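PDB 2NTP: pectinesterase A from Erwinia chrysanthemi, which hydrolyses the methyl esters of pectin to galacturonate and methanol, a reaction thought to begin the soft-rotting of plant tissue. Local coordinates for residues Lys19-Ala22 against Asp23-Ser27; Ile37-Asn41 against Gly42-Glu46; Leu156-Gly160 against Gly161-Phe165; Thr265-Leu268 against Asn269-Met272. All coordinates share one frame; numbering follows the deposited sequence.

Interaction 1 (Lys19-Ala22 against Asp23-Ser27)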
loop_
_atom_site.group_PDB
_atom_site.type_symbol
_atom_site.label_atom_id
_atom_site.label_comp_id
_atom_site.label_asym_id
_atom_site.label_seq_id
_atom_site.Cartn_x
_atom_site.Cartn_y
_atom_site.Cartn_z
ATOM N N LYS A 19 -3.311 16.885 -21.799
ATOM C CA LYS A 19 -3.947 17.559 -20.666
ATOM C C LYS A 19 -4.159 16.616 -19.482
ATOM O O LYS A 19 -4.078 17.038 -18.325
ATOM C CB LYS A 19 -5.279 18.186 -21.082
ATOM C CG LYS A 19 -5.142 19.393 -22.002
ATOM C CD LYS A 19 -6.496 20.028 -22.318
ATOM C CE LYS A 19 -7.044 20.824 -21.134
ATOM N NZ LYS A 19 -8.338 21.498 -21.462
ATOM N N THR A 20 -4.441 15.350 -19.777
ATOM C CA THR A 20 -4.662 14.339 -18.737
ATOM C C THR A 20 -3.715 13.150 -18.887
ATOM O O THR A 20 -3.296 12.812 -19.996
ATOM C CB THR A 20 -6.123 13.807 -18.713
ATOM O OG1 THR A 20 -6.324 12.870 -19.779
ATOM C CG2 THR A 20 -7.148 14.946 -18.807
ATOM N N ILE A 21 -3.399 12.514 -17.759
ATOM C CA ILE A 21 -2.542 11.325 -17.738
ATOM C C ILE A 21 -3.221 10.144 -18.436
ATOM O O ILE A 21 -2.576 9.397 -19.171
ATOM C CB ILE A 21 -2.136 10.935 -16.289
ATOM C CG1 ILE A 21 -1.479 12.123 -15.580
ATOM C CG2 ILE A 21 -1.182 9.738 -16.290
ATOM C CD1 ILE A 21 -1.454 11.988 -14.055
ATOM N N ALA A 22 -4.522 9.988 -18.208
ATOM C CA ALA A 22 -5.312 8.949 -18.872
ATOM C C ALA A 22 -5.207 9.011 -20.399
ATOM O O ALA A 22 -5.082 7.974 -21.052
ATOM C CB ALA A 22 -6.767 9.029 -18.440
ATOM N N ASP A 23 -5.262 10.224 -20.951
ATOM C CA ASP A 23 -5.132 10.424 -22.396
ATOM C C ASP A 23 -3.743 10.035 -22.904
ATOM O O ASP A 23 -3.629 9.389 -23.949
ATOM C CB ASP A 23 -5.468 11.865 -22.792
ATOM C CG ASP A 23 -6.953 12.182 -22.664
ATOM O OD1 ASP A 23 -7.775 11.244 -22.566
ATOM O OD2 ASP A 23 -7.303 13.379 -22.667
ATOM N N ALA A 24 -2.705 10.420 -22.161
ATOM C CA ALA A 24 -1.320 10.078 -22.517
ATOM C C ALA A 24 -1.092 8.565 -22.507
ATOM O O ALA A 24 -0.460 8.018 -23.414
ATOM C CB ALA A 24 -0.333 10.781 -21.591
ATOM N N ILE A 25 -1.620 7.893 -21.484
ATOM C CA ILE A 25 -1.522 6.436 -21.374
ATOM C C ILE A 25 -2.263 5.729 -22.512
ATOM O O ILE A 25 -1.750 4.779 -23.106
ATOM C CB ILE A 25 -2.050 5.925 -20.016
ATOM C CG1 ILE A 25 -1.167 6.440 -18.875
ATOM C CG2 ILE A 25 -2.108 4.397 -20.002
ATOM C CD1 ILE A 25 -1.736 6.223 -17.494
ATOM N N ALA A 26 -3.471 6.207 -22.806
ATOM C CA ALA A 26 -4.275 5.656 -23.892
ATOM C C ALA A 26 -3.604 5.821 -25.257
ATOM O O ALA A 26 -3.750 4.959 -26.126
ATOM C CB ALA A 26 -5.655 6.289 -23.886
ATOM N N SER A 27 -2.861 6.918 -25.424
ATOM C CA SER A 27 -2.154 7.237 -26.672
ATOM C C SER A 27 -1.091 6.206 -27.074
ATOM O O SER A 27 -0.696 6.148 -28.241
ATOM C CB SER A 27 -1.509 8.623 -26.574
ATOM O OG SER A 27 -0.239 8.557 -25.945
HETATM O O HOH W 1 -5.407 15.050 -22.428
#
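T20 sets its hydroxyl over the start of helix 21-26, where OG1 meets the amide N and CG of D23. In this worked example of an N-cap, D23 N donates to T20 OG1 at 3.1 Å, with an N-H...O angle of 154°, and so gives a partner to an amide in the first turn. T20 OG1 lies between its own backbone N and carbonyl carbon (chi1 77°), which turns it toward the first turn. A water bridges the same two residues: it accepts from T20 N and donates to D23 OD2, the latter at 2.5 Å. Regular helical bonds follow, among them I25 N to I21 O at 2.9 Å. One turn apart, I21 CG2 touches I25 CD1 at 3.8 Å, the two branched chains meeting at a slant. Farther along, S27 OG donates back to A24 O at 2.6 Å. E46 accepts from the amides of I21 and A22, one on each carboxylate oxygen. The helix belongs to the beta-alpha-beta unit of strands 6-8 and 35-39: I21 and A24 pack on V8, I25 on I37 and I50, and I21 also on I39 and L48.

Interaction 2 (Ile37-Asn41 against Gly42-Glu46)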
loop_
_atom_site.group_PDB
_atom_site.type_symbol
_atom_site.label_atom_id
_atom_site.label_comp_id
_atom_site.label_asym_id
_atom_site.label_seq_id
_atom_site.Cartn_x
_atom_site.Cartn_y
_atom_site.Cartn_z
ATOM N N ILE A 37 6.123 8.246 -19.951
ATOM C CA ILE A 37 5.352 9.484 -19.887
ATOM C C ILE A 37 5.899 10.418 -18.809
ATOM O O ILE A 37 6.018 10.033 -17.640
ATOM C CB ILE A 37 3.850 9.197 -19.627
ATOM C CG1 ILE A 37 3.298 8.256 -20.701
ATOM C CG2 ILE A 37 3.048 10.508 -19.567
ATOM C CD1 ILE A 37 1.942 7.636 -20.369
ATOM N N LEU A 38 6.243 11.639 -19.212
ATOM C CA LEU A 38 6.635 12.669 -18.263
ATOM C C LEU A 38 5.385 13.408 -17.823
ATOM O O LEU A 38 4.572 13.822 -18.656
ATOM C CB LEU A 38 7.652 13.646 -18.869
ATOM C CG LEU A 38 8.108 14.834 -18.007
ATOM C CD1 LEU A 38 8.924 14.398 -16.786
ATOM C CD2 LEU A 38 8.903 15.839 -18.848
ATOM N N ILE A 39 5.222 13.545 -16.512
ATOM C CA ILE A 39 4.099 14.284 -15.946
ATOM C C ILE A 39 4.624 15.536 -15.240
ATOM O O ILE A 39 5.255 15.445 -14.189
ATOM C CB ILE A 39 3.278 13.402 -14.963
ATOM C CG1 ILE A 39 2.793 12.122 -15.656
ATOM C CG2 ILE A 39 2.100 14.186 -14.392
ATOM C CD1 ILE A 39 2.299 11.031 -14.694
ATOM N N LYS A 40 4.375 16.706 -15.830
ATOM C CA LYS A 40 4.805 17.972 -15.227
ATOM C C LYS A 40 4.004 18.286 -13.964
ATOM O O LYS A 40 2.882 17.788 -13.802
ATOM C CB LYS A 40 4.690 19.124 -16.237
ATOM C CG LYS A 40 5.608 18.999 -17.446
ATOM C CD LYS A 40 7.045 19.388 -17.103
ATOM C CE LYS A 40 7.866 19.675 -18.353
ATOM N NZ LYS A 40 7.480 20.972 -18.987
ATOM N N ASN A 41 4.587 19.101 -13.082
ATOM C CA ASN A 41 3.970 19.483 -11.809
ATOM C C ASN A 41 2.517 19.920 -11.950
ATOM O O ASN A 41 2.160 20.651 -12.882
ATOM C CB ASN A 41 4.776 20.588 -11.113
ATOM C CG ASN A 41 6.076 20.082 -10.508
ATOM O OD1 ASN A 41 6.189 18.917 -10.128
ATOM N ND2 ASN A 41 7.062 20.964 -10.408
ATOM N N GLY A 42 1.693 19.454 -11.025
ATOM C CA GLY A 42 0.267 19.756 -11.020
ATOM C C GLY A 42 -0.476 18.666 -10.279
ATOM O O GLY A 42 0.077 17.593 -10.032
ATOM N N VAL A 43 -1.721 18.954 -9.911
ATOM C CA VAL A 43 -2.592 17.968 -9.274
ATOM C C VAL A 43 -3.575 17.467 -10.325
ATOM O O VAL A 43 -4.426 18.221 -10.822
ATOM C CB VAL A 43 -3.341 18.546 -8.041
ATOM C CG1 VAL A 43 -4.272 17.504 -7.429
ATOM C CG2 VAL A 43 -2.352 19.041 -6.998
ATOM N N TYR A 44 -3.435 16.195 -10.667
ATOM C CA TYR A 44 -4.263 15.558 -11.682
ATOM C C TYR A 44 -5.349 14.733 -11.010
ATOM O O TYR A 44 -5.074 13.689 -10.409
ATOM C CB TYR A 44 -3.388 14.721 -12.621
ATOM C CG TYR A 44 -2.331 15.559 -13.314
ATOM C CD1 TYR A 44 -1.122 15.866 -12.679
ATOM C CD2 TYR A 44 -2.556 16.079 -14.591
ATOM C CE1 TYR A 44 -0.157 16.657 -13.307
ATOM C CE2 TYR A 44 -1.600 16.868 -15.222
ATOM C CZ TYR A 44 -0.407 17.150 -14.580
ATOM O OH TYR A 44 0.536 17.927 -15.218
ATOM N N ASN A 45 -6.582 15.231 -11.084
ATOM C CA ASN A 45 -7.723 14.554 -10.468
ATOM C C ASN A 45 -8.235 13.445 -11.383
ATOM O O ASN A 45 -9.186 13.630 -12.156
ATOM C CB ASN A 45 -8.823 15.563 -10.112
ATOM C CG ASN A 45 -10.027 14.921 -9.431
ATOM O OD1 ASN A 45 -11.156 15.398 -9.578
ATOM N ND2 ASN A 45 -9.795 13.848 -8.675
ATOM N N GLU A 46 -7.573 12.295 -11.294
ATOM C CA GLU A 46 -7.809 11.187 -12.203
ATOM C C GLU A 46 -7.747 9.863 -11.467
ATOM O O GLU A 46 -7.031 9.728 -10.468
ATOM C CB GLU A 46 -6.756 11.176 -13.315
ATOM C CG GLU A 46 -6.727 12.428 -14.169
ATOM C CD GLU A 46 -5.777 12.301 -15.334
ATOM O OE1 GLU A 46 -5.876 11.292 -16.062
ATOM O OE2 GLU A 46 -4.947 13.216 -15.521
#
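The ring of Y44 meets K40 O at its edge, near the ring plane, while CG2 of I39 approaches it obliquely. The hydroxyl carries the polar part of the contact: Y44 OH donates to K40 O at 2.7 Å. The donor stands 39° out of the carbonyl plane, so the bond does not follow a lone-pair direction, and the C=O...O angle is 133°. Below the hydroxyl the contact is apolar. I39 CG2 comes to 3.5 Å from Y44 CE1 and 3.9 Å from Y44 CZ, the two side chains running past each other in opposite directions. I39 CG2 is anti to its own backbone N, with CG1 beside that N (chi1 -56°), and this brings the methyl to the ring. A buried phenol is thus held at its rim by the backbone and on one side by an aliphatic methyl.

The chain turns between these residues at N41 and G42. The backbone angles of G42 would jam a side chain against the carbonyl oxygen of N41, which calls for glycine. N41 OD1 bonds to S61 OG, and K40 NZ forms a salt bridge with D14. The Y44 ring also has a cation-pi partner in K10, and packs on I21 and V8. The two strands lie in different parallel sheets, 35-39 between 6-8 and 55-59, and 42-45 at the edge of its sheet beside 65-69. Such bends between parallel sheets are characteristic of parallel beta-helices; pectinesterases have the right-handed form.

Interaction 3 (Leu156-Gly160 against Gly161-Phe165). With ADA (alpha-D-galactopyranuronic acid), chain C.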
loop_
_atom_site.group_PDB
_atom_site.type_symbol
_atom_site.label_atom_id
_atom_site.label_comp_id
_atom_site.label_asym_id
_atom_site.label_seq_id
_atom_site.Cartn_x
_atom_site.Cartn_y
_atom_site.Cartn_z
ATOM N N LEU A 156 -2.168 1.223 0.608
ATOM C CA LEU A 156 -1.454 0.421 -0.390
ATOM C C LEU A 156 -1.893 -1.040 -0.367
ATOM O O LEU A 156 -1.702 -1.739 0.633
ATOM C CB LEU A 156 0.058 0.513 -0.177
ATOM C CG LEU A 156 0.910 -0.369 -1.100
ATOM C CD1 LEU A 156 0.663 -0.051 -2.586
ATOM C CD2 LEU A 156 2.396 -0.229 -0.751
ATOM N N TYR A 157 -2.456 -1.481 -1.491
ATOM C CA TYR A 157 -2.984 -2.834 -1.657
ATOM C C TYR A 157 -2.033 -3.550 -2.611
ATOM O O TYR A 157 -2.028 -3.269 -3.805
ATOM C CB TYR A 157 -4.392 -2.751 -2.268
ATOM C CG TYR A 157 -5.245 -4.019 -2.248
ATOM C CD1 TYR A 157 -4.716 -5.263 -1.892
ATOM C CD2 TYR A 157 -6.596 -3.962 -2.607
ATOM C CE1 TYR A 157 -5.516 -6.419 -1.890
ATOM C CE2 TYR A 157 -7.396 -5.104 -2.612
ATOM C CZ TYR A 157 -6.856 -6.321 -2.249
ATOM O OH TYR A 157 -7.658 -7.445 -2.257
ATOM N N VAL A 158 -1.204 -4.442 -2.078
ATOM C CA VAL A 158 -0.250 -5.189 -2.896
ATOM C C VAL A 158 -0.652 -6.662 -3.007
ATOM O O VAL A 158 -0.538 -7.419 -2.046
ATOM C CB VAL A 158 1.216 -5.036 -2.383
ATOM C CG1 VAL A 158 1.810 -3.702 -2.841
ATOM C CG2 VAL A 158 1.287 -5.156 -0.861
ATOM N N SER A 159 -1.138 -7.045 -4.188
ATOM C CA SER A 159 -1.549 -8.424 -4.455
ATOM C C SER A 159 -0.694 -9.041 -5.567
ATOM O O SER A 159 0.118 -8.357 -6.176
ATOM C CB SER A 159 -3.035 -8.453 -4.834
ATOM O OG SER A 159 -3.537 -9.777 -4.897
ATOM N N GLY A 160 -0.865 -10.338 -5.801
ATOM C CA GLY A 160 -0.204 -11.030 -6.909
ATOM C C GLY A 160 1.301 -11.182 -6.802
ATOM O O GLY A 160 1.804 -11.858 -5.908
ATOM N N GLY A 161 2.016 -10.554 -7.733
ATOM C CA GLY A 161 3.442 -10.795 -7.908
ATOM C C GLY A 161 4.349 -9.911 -7.075
ATOM O O GLY A 161 4.047 -9.605 -5.917
ATOM N N ARG A 162 5.457 -9.494 -7.681
ATOM C CA ARG A 162 6.498 -8.745 -6.983
ATOM C C ARG A 162 6.401 -7.253 -7.247
ATOM O O ARG A 162 6.212 -6.819 -8.380
ATOM C CB ARG A 162 7.889 -9.244 -7.386
ATOM C CG ARG A 162 8.018 -10.753 -7.385
ATOM C CD ARG A 162 8.053 -11.281 -8.815
ATOM N NE ARG A 162 9.416 -11.600 -9.180
ATOM C CZ ARG A 162 9.841 -11.942 -10.393
ATOM N NH1 ARG A 162 9.018 -12.000 -11.439
ATOM N NH2 ARG A 162 11.121 -12.217 -10.548
ATOM N N SER A 163 6.527 -6.474 -6.181
ATOM C CA SER A 163 6.607 -5.026 -6.296
ATOM C C SER A 163 7.777 -4.539 -5.454
ATOM O O SER A 163 8.128 -5.159 -4.451
ATOM C CB SER A 163 5.314 -4.376 -5.817
ATOM O OG SER A 163 5.016 -4.824 -4.512
ATOM N N PHE A 164 8.373 -3.430 -5.870
ATOM C CA PHE A 164 9.514 -2.865 -5.152
ATOM C C PHE A 164 9.293 -1.374 -4.975
ATOM O O PHE A 164 8.985 -0.667 -5.938
ATOM C CB PHE A 164 10.818 -3.151 -5.913
ATOM C CG PHE A 164 12.057 -2.576 -5.261
ATOM C CD1 PHE A 164 12.369 -2.858 -3.933
ATOM C CD2 PHE A 164 12.924 -1.772 -5.993
ATOM C CE1 PHE A 164 13.520 -2.329 -3.334
ATOM C CE2 PHE A 164 14.083 -1.242 -5.410
ATOM C CZ PHE A 164 14.378 -1.520 -4.079
ATOM N N PHE A 165 9.416 -0.920 -3.730
ATOM C CA PHE A 165 9.225 0.477 -3.360
ATOM C C PHE A 165 10.524 0.995 -2.773
ATOM O O PHE A 165 11.055 0.425 -1.822
ATOM C CB PHE A 165 8.090 0.604 -2.342
ATOM C CG PHE A 165 6.759 0.148 -2.868
ATOM C CD1 PHE A 165 6.430 -1.210 -2.887
ATOM C CD2 PHE A 165 5.834 1.073 -3.343
ATOM C CE1 PHE A 165 5.204 -1.638 -3.383
ATOM C CE2 PHE A 165 4.599 0.656 -3.836
ATOM C CZ PHE A 165 4.286 -0.702 -3.861
HETATM C C1 ADA C . -12.854 -8.443 0.891
HETATM C C2 ADA C . -12.066 -9.555 0.197
HETATM C C3 ADA C . -10.964 -8.970 -0.691
HETATM C C4 ADA C . -11.529 -7.913 -1.645
HETATM C C5 ADA C . -12.300 -6.862 -0.846
HETATM C C6 ADA C . -12.920 -5.821 -1.739
HETATM O O2 ADA C . -11.493 -10.395 1.201
HETATM O O3 ADA C . -10.290 -10.016 -1.412
HETATM O O4 ADA C . -12.430 -8.508 -2.589
HETATM O O5 ADA C . -13.330 -7.499 -0.075
HETATM O O6B ADA C . -12.241 -5.330 -2.666
HETATM O O6A ADA C . -14.099 -5.482 -1.512
#
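From its CB, the side chain of L156 reaches across the bend to F165: CG carries two methyls, and both arrive at the far end of the ring. CD1 lies 3.9 Å from F165 CZ, and CD2 comes closer, 3.7 Å from F165 CZ. CD2 sits over the ring face, 4.1 Å from its centroid and 27° off the normal, a CH-pi contact. The leucine extends with CG anti to the backbone N (chi1 176°), which carries the methyls across to a phenylalanine pointing back from the other strand. Nearer the turn, V158 CG1 touches two neighbours, 3.8 Å from S163 OG and 4.0 Å from F165 CE1; it meets the ring obliquely. The chain reverses at G160 and G161, and the positive phi of G160 (68°) favours glycine. S159 points the other way, its OG bonded to D180. F165 also stacks with F144 and F185, continuing the aromatic interior of the beta-helix. On the opposite side of strand 156-158, Y157 belongs to the glycan pocket, its OH 3.8 Å from O3 of a galacturonate. No hydrogen bond links the two segments: hydrophobic packing and one CH-pi contact join them, inside the wall whose outer surface meets the substrate.

Interaction 4 (Thr265-Leu268 against Asn269-Met272)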
loop_
_atom_site.group_PDB
_atom_site.type_symbol
_atom_site.label_atom_id
_atom_site.label_comp_id
_atom_site.label_asym_id
_atom_site.label_seq_id
_atom_site.Cartn_x
_atom_site.Cartn_y
_atom_site.Cartn_z
ATOM N N THR A 265 5.164 -10.415 7.461
ATOM C CA THR A 265 5.763 -9.084 7.479
ATOM C C THR A 265 7.090 -9.203 8.205
ATOM O O THR A 265 7.137 -9.666 9.353
ATOM C CB THR A 265 4.890 -8.039 8.205
ATOM O OG1 THR A 265 3.636 -7.912 7.531
ATOM C CG2 THR A 265 5.581 -6.683 8.210
ATOM N N VAL A 266 8.162 -8.803 7.523
ATOM C CA VAL A 266 9.498 -8.810 8.116
ATOM C C VAL A 266 10.108 -7.414 8.026
ATOM O O VAL A 266 10.134 -6.810 6.946
ATOM C CB VAL A 266 10.424 -9.848 7.440
ATOM C CG1 VAL A 266 11.790 -9.855 8.114
ATOM C CG2 VAL A 266 9.800 -11.242 7.500
ATOM N N PHE A 267 10.566 -6.909 9.172
ATOM C CA PHE A 267 11.284 -5.637 9.253
ATOM C C PHE A 267 12.760 -5.922 9.472
ATOM O O PHE A 267 13.118 -6.643 10.403
ATOM C CB PHE A 267 10.772 -4.782 10.415
ATOM C CG PHE A 267 9.393 -4.227 10.207
ATOM C CD1 PHE A 267 8.271 -4.941 10.623
ATOM C CD2 PHE A 267 9.210 -2.979 9.608
ATOM C CE1 PHE A 267 6.991 -4.429 10.434
ATOM C CE2 PHE A 267 7.931 -2.460 9.415
ATOM C CZ PHE A 267 6.820 -3.188 9.831
ATOM N N LEU A 268 13.609 -5.346 8.625
ATOM C CA LEU A 268 15.058 -5.449 8.811
ATOM C C LEU A 268 15.719 -4.079 8.833
ATOM O O LEU A 268 15.449 -3.244 7.968
ATOM C CB LEU A 268 15.703 -6.322 7.732
ATOM C CG LEU A 268 15.160 -7.742 7.547
ATOM C CD1 LEU A 268 14.231 -7.775 6.339
ATOM C CD2 LEU A 268 16.302 -8.728 7.372
ATOM N N ASN A 269 16.581 -3.858 9.827
ATOM C CA ASN A 269 17.363 -2.616 9.939
ATOM C C ASN A 269 16.499 -1.357 9.798
ATOM O O ASN A 269 16.846 -0.416 9.070
ATOM C CB ASN A 269 18.501 -2.617 8.907
ATOM C CG ASN A 269 19.443 -3.805 9.074
ATOM O OD1 ASN A 269 19.548 -4.665 8.191
ATOM N ND2 ASN A 269 20.128 -3.859 10.212
ATOM N N THR A 270 15.377 -1.346 10.511
ATOM C CA THR A 270 14.384 -0.287 10.381
ATOM C C THR A 270 14.186 0.459 11.702
ATOM O O THR A 270 14.092 -0.159 12.759
ATOM C CB THR A 270 13.058 -0.868 9.820
ATOM O OG1 THR A 270 13.251 -1.183 8.438
ATOM C CG2 THR A 270 11.900 0.120 9.942
ATOM N N SER A 271 14.147 1.788 11.634
ATOM C CA SER A 271 13.903 2.599 12.826
ATOM C C SER A 271 12.413 2.637 13.142
ATOM O O SER A 271 11.575 2.602 12.242
ATOM C CB SER A 271 14.454 4.017 12.674
ATOM O OG SER A 271 13.762 4.745 11.689
ATOM N N MET A 272 12.093 2.698 14.429
ATOM C CA MET A 272 10.705 2.733 14.872
ATOM C C MET A 272 10.577 3.694 16.032
ATOM O O MET A 272 11.287 3.554 17.028
ATOM C CB MET A 272 10.247 1.344 15.324
ATOM C CG MET A 272 10.287 0.284 14.250
ATOM S SD MET A 272 9.999 -1.361 14.905
ATOM C CE MET A 272 10.099 -2.299 13.384
#
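Another bend between two parallel sheets of the beta-helix brings F267, near the end of strand 264-268, against T270 in the bend and M272 in strand 271-272. The methyl of M272 does most of the touching. CE lies over one face of the F267 ring, 4.2 Å from the centroid and 26° off the normal, a CH-pi contact, with F267 CG the nearest ring atom at 3.8 Å. The methionine is extended beyond CG, and this straight chain delivers the methyl to the base of the ring. T270 CG2 adds an oblique contact, 4.1 Å from F267 CD2. The other branch of T270 works on the backbone: OG1 donates to L268 O at 3.0 Å, with the donor 59° above the carbonyl plane. The same oxygen, T270 OG1, also bonds to the amide of S225, so the hydroxyl ties the bend both to itself and to the preceding coil of the helix. N269 makes the turn with a positive phi. Around the bend, F267, T270 and M272 all pack on V227 of strand 226-229; F267 also reaches I222 of strand 220-223, and both F267 and M272 touch E303 of strand 300-304.

Overall arrangement
Interaction 1 lies on helix 21-26, packed on strands 6-8, 35-39 and 48-50; interactions 2 to 4 are bends of the beta-helix. Interactions 1 and 2 are in contact, their centres 10 Å apart: E46 of interaction 2 reaches the helix start, and I21 CD1 packs on Y44 CB at 3.6 Å. Interaction 3 lies nearer the middle of the chain, its centre 23 Å from that of interaction 2 and 18 Å from that of interaction 4. Its S159 side chain is about 6 Å from a bound methyl galacturonate, and its L156 side chain about 8 Å from that of D154, the proton donor. Interactions 2, 3 and 4 share one large sheet, and in interaction 4 F267 is about 9 Å from substrate-binding Y206, side chain to side chain.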